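Local coordinates for periplasmic binding protein/LacI transcriptional regulator (Clostridium phytofermentans, PDB 3BRS) that probably binds a sugar outside the cell membrane and hands it to a membrane transporter, at residues V68-A73 / L252-A257; K92-D97 / L258-K263. One frame throughout, in Å; residues are numbered along the deposited sequence. Where two conformers were deposited one is given.

How the interactions relate
Both interactions lay helix 246-262 against one face of the same parallel sheet, and their centres are about 6 Å apart. Interaction 1 sets 252-257 on strand 68-71; interaction 2 sets the next turns, 258-263, on the neighbouring strand 92-96. The strands are joined by backbone pairs that are probably hydrogen bonds: Ile69 N lies 2.8 Å from Lys92 O, and Leu71 N lies 2.8 Å from Ile94 O. Side chains tie the contacts together as well, since Val68 touches Lys92 and Ile94, Ala257 touches Ile94, and Leu261 touches Val68. Both are structural packing toward the strands' N-terminal ends; as in relatives, a sugar would probably lie in the interlobe cleft, near the C-terminal ends.

Interaction 1: V68-A73 / L252-A257; sequences VILLAA and LGVEKA
Leu70, Ala257 and Val68 bury the most surface where strand 68-71 meets residues 252-257 of helix 246-262. The two short axes approach to 9.8 Å and run nearly antiparallel, at 153°. Leu70 and Val68 are two residues apart on the strand, so both direct their CB toward the helix. Leu70 presents one branch: its CD2 comes 3.9 Å from Gly253 C, over the helix backbone, and 4.1 Å from Val254 CG2. CG lies anti to the carbonyl carbon (chi1 -57°), which carries the branched end out to this backbone. Gly253 suits the spot because it has no side chain, so the CD2 methyl can rest directly on the main chain.

One helical turn further on, Ala257 faces Val68. Its small CB reaches both branches of the valine, 3.9 Å from CG1 and 4.0 Å from CG2, and so sits astride the fork. Beta-branched valine fits an extended strand, while alanine lets the helix come close. Met8 of strand 7-11 touches Val68, Val254 and Ala257. No hydrogen bond crosses the interface, and the touching residues are buried. Small and aliphatic residues thus seat a helix on a parallel sheet, the layered alpha/beta packing of a Rossmann-like lobe in periplasmic binding proteins.

Interaction 2: K92-D97 / L258-K263; sequences KLIVID and LKLLKK
Lys92 and Leu260 bring their CA atoms to 7.6 Å, the nearest CA pair between the segments, where strand 92-96 packs against residues 258-262, the last turns of helix 246-262. The short axes pass 9.6 Å from each other at 156°, so the chains run almost antiparallel. The helix ends here in a Schellman motif: Lys263 takes a positive phi (71°), and its N bonds back to Leu260 O.

Lys92 makes its contact through the aliphatic part of its chain. CG lies beside the backbone N, and further bends along the chain fold the methylenes against the helix. Lys92 CD packs 3.7 Å from Leu260 CB as the two side chains lie alongside each other, running opposite ways, while Lys92 CG meets Leu261 CD1 at 3.5 Å. Lysine suits this partly exposed margin because its methylenes can cover apolar neighbours while carrying the charge past them. Its NZ is 6.5 Å from Lys263 NZ, a like-charged pair without direct contact that may be mildly unfavourable.

Deeper in, Leu260 CD1 meets the CD1 of buried Ile94 at 3.4 Å, a close pair for two methyl carbons. The CB of Ile94 does not aim at the helix, but its longer branch extends CD1 to it. Ile107 of strand 107-110 touches both residues and continues the apolar layer. The contact thus places a helix C-terminus, closed by its Schellman motif, beside the start of a parallel strand, at one margin of an alpha/beta/alpha sandwich.

Interaction 1: V68-A73 / L252-A257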
loop_
_atom_site.group_PDB
_atom_site.type_symbol
_atom_site.label_atom_id
_atom_site.label_comp_id
_atom_site.label_asym_id
_atom_site.label_seq_id
_atom_site.Cartn_x
_atom_site.Cartn_y
_atom_site.Cartn_z
ATOM N N VAL A 68 19.875 0.815 -11.435
ATOM C CA VAL A 68 18.972 1.052 -10.289
ATOM C C VAL A 68 17.885 0.021 -10.302
ATOM O O VAL A 68 17.388 -0.323 -11.368
ATOM C CB VAL A 68 18.239 2.439 -10.382
ATOM C CG1 VAL A 68 17.269 2.624 -9.179
ATOM C CG2 VAL A 68 19.237 3.627 -10.465
ATOM N N ILE A 69 17.482 -0.467 -9.143
ATOM C CA ILE A 69 16.244 -1.248 -9.109
ATOM C C ILE A 69 15.329 -0.505 -8.157
ATOM O O ILE A 69 15.773 -0.128 -7.053
ATOM C CB ILE A 69 16.551 -2.635 -8.533
ATOM C CG1 ILE A 69 17.015 -3.605 -9.639
ATOM C CG2 ILE A 69 15.367 -3.173 -7.646
ATOM C CD1 ILE A 69 17.823 -4.874 -9.020
ATOM N N LEU A 70 14.076 -0.244 -8.553
ATOM C CA LEU A 70 13.095 0.336 -7.613
ATOM C C LEU A 70 12.191 -0.791 -7.117
ATOM O O LEU A 70 11.661 -1.521 -7.942
ATOM C CB LEU A 70 12.197 1.401 -8.282
ATOM C CG LEU A 70 12.952 2.551 -8.921
ATOM C CD1 LEU A 70 13.496 2.148 -10.275
ATOM C CD2 LEU A 70 11.930 3.583 -9.070
ATOM N N LEU A 71 11.922 -0.901 -5.810
ATOM C CA LEU A 71 11.381 -2.141 -5.376
ATOM C C LEU A 71 10.330 -1.840 -4.388
ATOM O O LEU A 71 10.612 -1.086 -3.450
ATOM C CB LEU A 71 12.495 -3.009 -4.744
ATOM C CG LEU A 71 12.038 -4.245 -3.984
ATOM C CD1 LEU A 71 11.276 -5.261 -4.897
ATOM C CD2 LEU A 71 13.277 -4.879 -3.303
ATOM N N ALA A 72 9.131 -2.419 -4.579
ATOM C CA ALA A 72 8.070 -2.354 -3.527
ATOM C C ALA A 72 8.119 -3.743 -2.912
ATOM O O ALA A 72 7.887 -4.729 -3.601
ATOM C CB ALA A 72 6.712 -1.981 -4.098
ATOM N N ALA A 73 8.600 -3.825 -1.653
ATOM C CA ALA A 73 8.992 -5.132 -1.087
ATOM C C ALA A 73 7.726 -5.879 -0.741
ATOM O O ALA A 73 6.911 -5.468 0.128
ATOM C CB ALA A 73 9.826 -4.912 0.146
ATOM N N LEU A 252 9.046 10.435 -8.152
ATOM C CA LEU A 252 10.166 10.745 -7.299
ATOM C C LEU A 252 11.166 9.607 -7.227
ATOM O O LEU A 252 12.362 9.851 -7.102
ATOM C CB LEU A 252 9.699 11.082 -5.843
ATOM C CG LEU A 252 8.637 12.207 -5.661
ATOM C CD1 LEU A 252 8.180 12.435 -4.177
ATOM C CD2 LEU A 252 8.994 13.545 -6.321
ATOM N N GLY A 253 10.701 8.357 -7.243
ATOM C CA GLY A 253 11.608 7.212 -7.045
ATOM C C GLY A 253 12.615 7.334 -8.202
ATOM O O GLY A 253 13.847 7.260 -8.034
ATOM N N VAL A 254 12.081 7.536 -9.382
ATOM C CA VAL A 254 12.956 7.667 -10.580
ATOM C C VAL A 254 13.875 8.888 -10.509
ATOM O O VAL A 254 15.118 8.766 -10.423
ATOM C CB VAL A 254 12.170 7.638 -11.935
ATOM C CG1 VAL A 254 13.153 7.808 -13.136
ATOM C CG2 VAL A 254 11.456 6.298 -12.071
ATOM N N GLU A 255 13.267 10.066 -10.578
ATOM C CA GLU A 255 13.984 11.307 -10.441
ATOM C C GLU A 255 15.131 11.291 -9.403
ATOM O O GLU A 255 16.221 11.699 -9.716
ATOM C CB GLU A 255 12.970 12.402 -10.130
ATOM C CG GLU A 255 13.535 13.759 -10.076
ATOM C CD GLU A 255 12.469 14.730 -9.687
ATOM O OE1 GLU A 255 11.994 14.620 -8.524
ATOM O OE2 GLU A 255 12.087 15.572 -10.533
ATOM N N LYS A 256 14.895 10.793 -8.204
ATOM C CA LYS A 256 15.854 10.889 -7.130
ATOM C C LYS A 256 16.846 9.725 -7.186
ATOM O O LYS A 256 17.898 9.778 -6.564
ATOM C CB LYS A 256 15.179 10.841 -5.749
ATOM C CG LYS A 256 14.218 12.006 -5.422
ATOM C CD LYS A 256 14.933 13.340 -5.388
ATOM C CE LYS A 256 14.056 14.435 -4.733
ATOM N NZ LYS A 256 13.318 15.234 -5.741
ATOM N N ALA A 257 16.502 8.672 -7.914
ATOM C CA ALA A 257 17.479 7.602 -8.265
ATOM C C ALA A 257 18.577 8.269 -9.075
ATOM O O ALA A 257 19.747 7.825 -9.063
ATOM C CB ALA A 257 16.831 6.540 -9.128
#

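Interaction 2: K92-D97 / L258-K263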
loop_
_atom_site.group_PDB
_atom_site.type_symbol
_atom_site.label_atom_id
_atom_site.label_comp_id
_atom_site.label_asym_id
_atom_site.label_seq_id
_atom_site.Cartn_x
_atom_site.Cartn_y
_atom_site.Cartn_z
ATOM N N LYS A 92 22.006 0.474 -7.399
ATOM C CA LYS A 92 21.312 1.360 -6.468
ATOM C C LYS A 92 19.918 0.780 -6.124
ATOM O O LYS A 92 19.205 0.297 -7.007
ATOM C CB LYS A 92 21.141 2.727 -7.191
ATOM C CG LYS A 92 22.436 3.466 -7.534
ATOM C CD LYS A 92 23.018 4.081 -6.267
ATOM C CE LYS A 92 24.436 3.628 -5.963
ATOM N NZ LYS A 92 25.385 4.273 -6.887
ATOM N N LEU A 93 19.516 0.812 -4.855
ATOM C CA LEU A 93 18.214 0.382 -4.482
ATOM C C LEU A 93 17.398 1.584 -4.023
ATOM O O LEU A 93 17.754 2.201 -3.012
ATOM C CB LEU A 93 18.293 -0.659 -3.363
ATOM C CG LEU A 93 17.005 -1.207 -2.777
ATOM C CD1 LEU A 93 16.035 -1.770 -3.853
ATOM C CD2 LEU A 93 17.392 -2.263 -1.825
ATOM N N ILE A 94 16.309 1.885 -4.719
ATOM C CA ILE A 94 15.195 2.733 -4.196
ATOM C C ILE A 94 14.065 1.868 -3.711
ATOM O O ILE A 94 13.559 0.983 -4.437
ATOM C CB ILE A 94 14.598 3.695 -5.302
ATOM C CG1 ILE A 94 15.673 4.452 -5.931
ATOM C CG2 ILE A 94 13.478 4.711 -4.781
ATOM C CD1 ILE A 94 16.635 4.952 -4.947
ATOM N N VAL A 95 13.668 2.044 -2.463
ATOM C CA VAL A 95 12.443 1.380 -2.032
ATOM C C VAL A 95 11.235 2.307 -2.284
ATOM O O VAL A 95 11.279 3.439 -1.911
ATOM C CB VAL A 95 12.504 0.848 -0.686
ATOM C CG1 VAL A 95 11.069 0.600 -0.195
ATOM C CG2 VAL A 95 13.338 -0.488 -0.688
ATOM N N ILE A 96 10.212 1.820 -3.017
ATOM C CA ILE A 96 9.001 2.595 -3.227
ATOM C C ILE A 96 7.754 1.934 -2.509
ATOM O O ILE A 96 7.603 0.707 -2.470
ATOM C CB ILE A 96 8.719 2.660 -4.688
ATOM C CG1 ILE A 96 8.886 1.259 -5.257
ATOM C CG2 ILE A 96 9.544 3.807 -5.383
ATOM C CD1 ILE A 96 8.137 1.060 -6.589
ATOM N N ASP A 97 6.880 2.738 -1.923
ATOM C CA ASP A 97 5.679 2.198 -1.243
ATOM C C ASP A 97 5.918 1.375 0.018
ATOM O O ASP A 97 5.408 1.762 1.033
ATOM C CB ASP A 97 4.851 1.412 -2.249
ATOM C CG ASP A 97 3.617 0.761 -1.625
ATOM O OD1 ASP A 97 2.844 1.467 -0.992
ATOM O OD2 ASP A 97 3.405 -0.442 -1.752
ATOM N N LEU A 258 18.180 9.348 -9.752
ATOM C CA LEU A 258 19.088 10.124 -10.547
ATOM C C LEU A 258 20.148 10.836 -9.696
ATOM O O LEU A 258 21.314 10.886 -10.047
ATOM C CB LEU A 258 18.318 11.112 -11.399
ATOM C CG LEU A 258 17.853 10.650 -12.791
ATOM C CD1 LEU A 258 17.597 11.896 -13.685
ATOM C CD2 LEU A 258 18.910 9.729 -13.400
ATOM N N LYS A 259 19.740 11.336 -8.537
ATOM C CA LYS A 259 20.663 12.007 -7.657
ATOM C C LYS A 259 21.713 11.038 -7.216
ATOM O O LYS A 259 22.902 11.347 -7.314
ATOM C CB LYS A 259 19.936 12.631 -6.492
ATOM C CG LYS A 259 18.934 13.625 -7.009
ATOM C CD LYS A 259 18.946 14.866 -6.227
ATOM C CE LYS A 259 18.335 15.988 -7.024
ATOM N NZ LYS A 259 19.202 17.176 -6.815
ATOM N N LEU A 260 21.308 9.834 -6.837
ATOM C CA LEU A 260 22.282 8.859 -6.338
ATOM C C LEU A 260 23.349 8.530 -7.368
ATOM O O LEU A 260 24.513 8.401 -7.031
ATOM C CB LEU A 260 21.616 7.538 -5.986
ATOM C CG LEU A 260 20.431 7.550 -5.052
ATOM C CD1 LEU A 260 19.782 6.154 -5.054
ATOM C CD2 LEU A 260 20.929 7.959 -3.636
ATOM N N LEU A 261 22.918 8.315 -8.606
ATOM C CA LEU A 261 23.833 7.980 -9.686
ATOM C C LEU A 261 24.745 9.157 -10.014
ATOM O O LEU A 261 25.865 8.934 -10.438
ATOM C CB LEU A 261 23.023 7.638 -10.926
ATOM C CG LEU A 261 22.773 6.261 -11.524
ATOM C CD1 LEU A 261 22.969 4.958 -10.709
ATOM C CD2 LEU A 261 21.407 6.430 -11.959
ATOM N N LYS A 262 24.236 10.395 -9.900
ATOM C CA LYS A 262 25.062 11.633 -9.916
ATOM C C LYS A 262 25.926 11.829 -8.625
ATOM O O LYS A 262 26.739 12.733 -8.534
ATOM C CB LYS A 262 24.195 12.872 -10.106
ATOM C CG LYS A 262 24.056 13.349 -11.489
ATOM C CD LYS A 262 22.790 12.876 -12.107
ATOM C CE LYS A 262 22.408 13.772 -13.282
ATOM N NZ LYS A 262 22.051 15.159 -12.822
ATOM N N LYS A 263 25.770 10.993 -7.619
ATOM C CA LYS A 263 26.686 11.093 -6.469
ATOM C C LYS A 263 26.379 12.367 -5.672
ATOM O O LYS A 263 27.274 13.004 -5.088
ATOM C CB LYS A 263 28.149 11.104 -6.961
ATOM C CG LYS A 263 28.614 9.812 -7.559
ATOM C CD LYS A 263 29.141 8.812 -6.522
ATOM C CE LYS A 263 29.654 7.564 -7.258
ATOM N NZ LYS A 263 30.581 7.916 -8.416
#